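Local coordinates for protein dimethyladenosine transferase, putative (Plasmodium falciparum, PDB 2H1R) that probably methylates adenine bases of ribosomal RNA at N6, using S-adenosyl-L-methionine as the methyl donor, at residues I214-S217 with R218-K221; T222-A225 with I226-N230. All coordinates share one frame; numbering follows the deposited sequence.

Followed from the N terminus, the chain leaves helix 205-216 and at once makes contact 1, where 214-217 meets the loop 218-221, which closes in a type I turn from R218 to K221. Contact 2 begins at the next residue, T222, which caps the short helix 223-227, and runs to the start of helix 230-246. The two follow in series, neither enclosing the other, with centres about 9 Å apart. They also touch each other: I214 CG2 lies 3.7 Å from I226 CG2, and R218 O lies 3.6 Å from I226 CD1. Together they join three successive helices of the helical part that follows the mixed sheet.

Contact 1 of 2, residues I214-S217 with R218-K221; sequences ICFS and RKRK
K219 lays the start of its side chain against the ring of F216, three residues back. K219 CB is 3.6 Å and K219 CD 3.8 Å from F216 CD2, so one ring carbon receives two methylenes. The approach is oblique, and the contact is apolar. It depends on the first torsion of K219, which sets CG between the backbone N and the carbonyl carbon (chi1 71°); beyond CG the chain is extended and carries NZ away from 214-217 to the carbonyl oxygens of S155 and Y157.

Water links the backbones where no direct hydrogen bond joins the two segments. One molecule donates to F216 O at 3.1 Å and accepts from K219 N at 3.1 Å. A second lies within bonding distance of K221 O (2.7 Å) and, weakly, of C215 O (3.3 Å), though it has more acceptors around it than protons to give; C215 O also has a weak bond from S274 OG. Next along the chain, the type I turn from R218 to K221 is closed by K221 N on R218 O at 3.1 Å.

This is the exit from helix 205-216, far from the predicted cofactor site. Waters bridge the backbone here, while the lysine divides its roles: its methylenes pack on the F216 ring and its NZ bonds to S155 O and Y157 O.

Contact 2 of 2, residues T222-A225 with I226-N230; sequences TLHA and IFKRN
K228 reaches back along one turn of helix to H224 and A225. K228 CB sits 3.3 Å from H224 O, the oxygen that also accepts K228 N at 3.0 Å. CG is near both the H224 and the A225 carbonyl oxygens. K228 CD meets the imidazole, 3.8 Å from H224 ND1, and approaches the ring obliquely; CE passes beside A225 CA. K228 NZ ends 4.2 Å from H224 ND1 without a contact between them, a spacing that would probably disfavour a protonated imidazole. The two side chains cross at about a right angle: H224 has CG opposite its backbone N, whereas K228 starts with chi1 83° and then runs extended.

The contact is built on the short helix 223-227, which connects helices 205-216 and 230-246 in the helical part of this rRNA adenine dimethylase-family protein. T222 is its N-cap: OG1 accepts A225 N in a capping bond that is close to straight, and T222 O accepts I226 N. One residue on, F227 N bonds to L223 O at 2.9 Å, the straightest of the three i to i+4 bonds at 167°. L223 O also lies at the edge of the F227 ring, in its plane, 3.4 Å from F227 CD2.

L223, I226 and F227 are buried. L223 and F227 pack on C215 of helix 205-216, and the F227 ring meets that of F289 with the planes about 30° apart. I226 CG1 comes to 3.3 Å from T222 O, while at the far end R229, the N-cap residue of helix 230-246, sets its CG 3.5 Å from A225 O.

Contact 1 of 2, residues I214-S217 with R218-K221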
loop_
_atom_site.group_PDB
_atom_site.type_symbol
_atom_site.label_atom_id
_atom_site.label_comp_id
_atom_site.label_asym_id
_atom_site.label_seq_id
_atom_site.Cartn_x
_atom_site.Cartn_y
_atom_site.Cartn_z
ATOM N N ILE A 214 5.987 15.067 6.023
ATOM C CA ILE A 214 6.006 16.448 6.474
ATOM C C ILE A 214 4.599 16.933 6.814
ATOM O O ILE A 214 4.367 17.482 7.905
ATOM C CB ILE A 214 6.643 17.408 5.417
ATOM C CG1 ILE A 214 8.104 17.051 5.193
ATOM C CG2 ILE A 214 6.567 18.853 5.892
ATOM C CD1 ILE A 214 8.736 17.821 4.030
ATOM N N CYS A 215 3.685 16.736 5.882
ATOM C CA CYS A 215 2.317 17.218 5.997
ATOM C C CYS A 215 1.516 16.488 7.077
ATOM O O CYS A 215 0.753 17.130 7.804
ATOM C CB CYS A 215 1.600 17.099 4.649
ATOM S SG CYS A 215 2.358 18.212 3.390
ATOM N N PHE A 216 1.702 15.175 7.194
ATOM C CA PHE A 216 0.928 14.391 8.167
ATOM C C PHE A 216 1.494 14.388 9.557
ATOM O O PHE A 216 0.899 13.826 10.440
ATOM C CB PHE A 216 0.539 12.974 7.664
ATOM C CG PHE A 216 -0.676 12.971 6.769
ATOM C CD1 PHE A 216 -0.577 13.373 5.453
ATOM C CD2 PHE A 216 -1.952 12.606 7.271
ATOM C CE1 PHE A 216 -1.693 13.416 4.622
ATOM C CE2 PHE A 216 -3.095 12.658 6.452
ATOM C CZ PHE A 216 -2.975 13.066 5.134
ATOM N N SER A 217 2.637 15.043 9.758
ATOM C CA SER A 217 3.204 15.197 11.092
ATOM C C SER A 217 2.259 15.938 12.046
ATOM O O SER A 217 2.260 15.690 13.252
ATOM C CB SER A 217 4.526 15.946 11.045
ATOM O OG SER A 217 4.911 16.260 12.370
ATOM N N ARG A 218 1.505 16.889 11.506
ATOM C CA ARG A 218 0.459 17.584 12.272
ATOM C C ARG A 218 -0.683 17.711 11.285
ATOM O O ARG A 218 -0.859 18.743 10.666
ATOM C CB ARG A 218 0.990 18.950 12.789
ATOM C CG ARG A 218 2.191 18.768 13.759
ATOM C CD ARG A 218 2.808 20.032 14.357
ATOM N NE ARG A 218 2.793 21.263 13.556
ATOM C CZ ARG A 218 3.845 21.785 12.923
ATOM N NH1 ARG A 218 5.015 21.152 12.931
ATOM N NH2 ARG A 218 3.721 22.929 12.250
ATOM N N LYS A 219 -1.458 16.625 11.137
ATOM C CA LYS A 219 -2.386 16.512 9.997
ATOM C C LYS A 219 -3.621 17.430 10.052
ATOM O O LYS A 219 -4.247 17.710 9.035
ATOM C CB LYS A 219 -2.748 15.054 9.776
ATOM C CG LYS A 219 -3.693 14.426 10.884
ATOM C CD LYS A 219 -3.745 12.880 10.610
ATOM C CE LYS A 219 -4.643 12.162 11.628
ATOM N NZ LYS A 219 -4.794 10.691 11.323
ATOM N N ARG A 220 -3.952 17.932 11.246
ATOM C CA ARG A 220 -5.020 18.959 11.344
ATOM C C ARG A 220 -4.533 20.430 11.370
ATOM O O ARG A 220 -5.335 21.354 11.582
ATOM C CB ARG A 220 -5.972 18.618 12.501
ATOM C CG ARG A 220 -6.754 17.347 12.248
ATOM C CD ARG A 220 -7.873 17.160 13.275
ATOM N NE ARG A 220 -8.751 16.047 12.958
ATOM C CZ ARG A 220 -9.754 16.055 12.078
ATOM N NH1 ARG A 220 -10.042 17.119 11.345
ATOM N NH2 ARG A 220 -10.460 14.953 11.893
ATOM N N LYS A 221 -3.225 20.653 11.170
ATOM C CA LYS A 221 -2.696 22.038 11.045
ATOM C C LYS A 221 -2.775 22.444 9.587
ATOM O O LYS A 221 -2.711 21.556 8.700
ATOM C CB LYS A 221 -1.234 22.129 11.505
ATOM C CG LYS A 221 -0.990 21.898 12.999
ATOM C CD LYS A 221 -1.475 23.083 13.858
HETATM O O HOH W 1 -1.574 19.459 7.460
HETATM O O HOH W 2 -0.770 14.278 13.048
#

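Contact 2 of 2, residues T222-A225 with I226-N230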
loop_
_atom_site.group_PDB
_atom_site.type_symbol
_atom_site.label_atom_id
_atom_site.label_comp_id
_atom_site.label_asym_id
_atom_site.label_seq_id
_atom_site.Cartn_x
_atom_site.Cartn_y
_atom_site.Cartn_z
ATOM N N THR A 222 -2.927 23.743 9.298
ATOM C CA THR A 222 -2.942 24.171 7.898
ATOM C C THR A 222 -1.527 24.025 7.241
ATOM O O THR A 222 -0.498 23.971 7.936
ATOM C CB THR A 222 -3.420 25.609 7.728
ATOM O OG1 THR A 222 -2.389 26.487 8.216
ATOM C CG2 THR A 222 -4.791 25.847 8.482
ATOM N N LEU A 223 -1.497 23.925 5.914
ATOM C CA LEU A 223 -0.226 23.750 5.197
ATOM C C LEU A 223 0.672 24.970 5.400
ATOM O O LEU A 223 1.887 24.829 5.505
ATOM C CB LEU A 223 -0.465 23.499 3.707
ATOM C CG LEU A 223 -1.175 22.161 3.391
ATOM C CD1 LEU A 223 -1.194 21.982 1.866
ATOM C CD2 LEU A 223 -0.406 21.033 4.071
ATOM N N HIS A 224 0.075 26.165 5.465
ATOM C CA HIS A 224 0.869 27.343 5.840
ATOM C C HIS A 224 1.597 27.152 7.174
ATOM O O HIS A 224 2.789 27.367 7.259
ATOM C CB HIS A 224 0.016 28.613 5.876
ATOM C CG HIS A 224 0.832 29.857 6.030
ATOM N ND1 HIS A 224 0.988 30.494 7.241
ATOM C CD2 HIS A 224 1.566 30.559 5.137
ATOM C CE1 HIS A 224 1.783 31.540 7.088
ATOM N NE2 HIS A 224 2.146 31.603 5.820
ATOM N N ALA A 225 0.902 26.659 8.203
ATOM C CA ALA A 225 1.512 26.426 9.519
ATOM C C ALA A 225 2.605 25.358 9.497
ATOM O O ALA A 225 3.570 25.441 10.245
ATOM C CB ALA A 225 0.430 26.052 10.536
ATOM N N ILE A 226 2.424 24.339 8.661
ATOM C CA ILE A 226 3.433 23.265 8.483
ATOM C C ILE A 226 4.698 23.828 7.840
ATOM O O ILE A 226 5.795 23.666 8.365
ATOM C CB ILE A 226 2.870 22.164 7.531
ATOM C CG1 ILE A 226 1.604 21.490 8.126
ATOM C CG2 ILE A 226 3.963 21.125 7.169
ATOM C CD1 ILE A 226 1.884 20.539 9.209
ATOM N N PHE A 227 4.533 24.490 6.706
ATOM C CA PHE A 227 5.682 24.924 5.881
ATOM C C PHE A 227 6.378 26.180 6.405
ATOM O O PHE A 227 7.533 26.461 6.023
ATOM C CB PHE A 227 5.280 25.056 4.390
ATOM C CG PHE A 227 5.208 23.735 3.684
ATOM C CD1 PHE A 227 6.347 23.167 3.142
ATOM C CD2 PHE A 227 3.990 23.010 3.629
ATOM C CE1 PHE A 227 6.282 21.914 2.506
ATOM C CE2 PHE A 227 3.921 21.751 3.031
ATOM C CZ PHE A 227 5.088 21.210 2.448
ATOM N N LYS A 228 5.717 26.949 7.265
ATOM C CA LYS A 228 6.384 28.159 7.791
ATOM C C LYS A 228 7.382 27.838 8.887
ATOM O O LYS A 228 8.168 28.698 9.284
ATOM C CB LYS A 228 5.368 29.222 8.251
ATOM C CG LYS A 228 4.846 28.965 9.658
ATOM C CD LYS A 228 3.552 29.716 9.887
ATOM C CE LYS A 228 3.035 29.522 11.298
ATOM N NZ LYS A 228 1.818 30.348 11.381
ATOM N N ARG A 229 7.352 26.613 9.401
ATOM C CA ARG A 229 8.250 26.254 10.495
ATOM C C ARG A 229 9.694 26.340 10.012
ATOM O O ARG A 229 10.004 25.878 8.918
ATOM C CB ARG A 229 7.957 24.852 10.995
ATOM C CG ARG A 229 6.670 24.803 11.791
ATOM C CD ARG A 229 6.979 25.282 13.199
ATOM N NE ARG A 229 7.579 24.209 13.969
ATOM C CZ ARG A 229 6.969 23.586 14.977
ATOM N NH1 ARG A 229 5.752 23.967 15.356
ATOM N NH2 ARG A 229 7.593 22.603 15.626
ATOM N N ASN A 230 10.553 26.931 10.838
ATOM C CA ASN A 230 11.934 27.222 10.457
ATOM C C ASN A 230 12.694 25.949 10.133
ATOM O O ASN A 230 13.494 25.932 9.184
ATOM C CB ASN A 230 12.636 28.026 11.556
ATOM C CG ASN A 230 13.820 28.795 11.039
ATOM O OD1 ASN A 230 14.963 28.402 11.259
ATOM N ND2 ASN A 230 13.557 29.896 10.329
#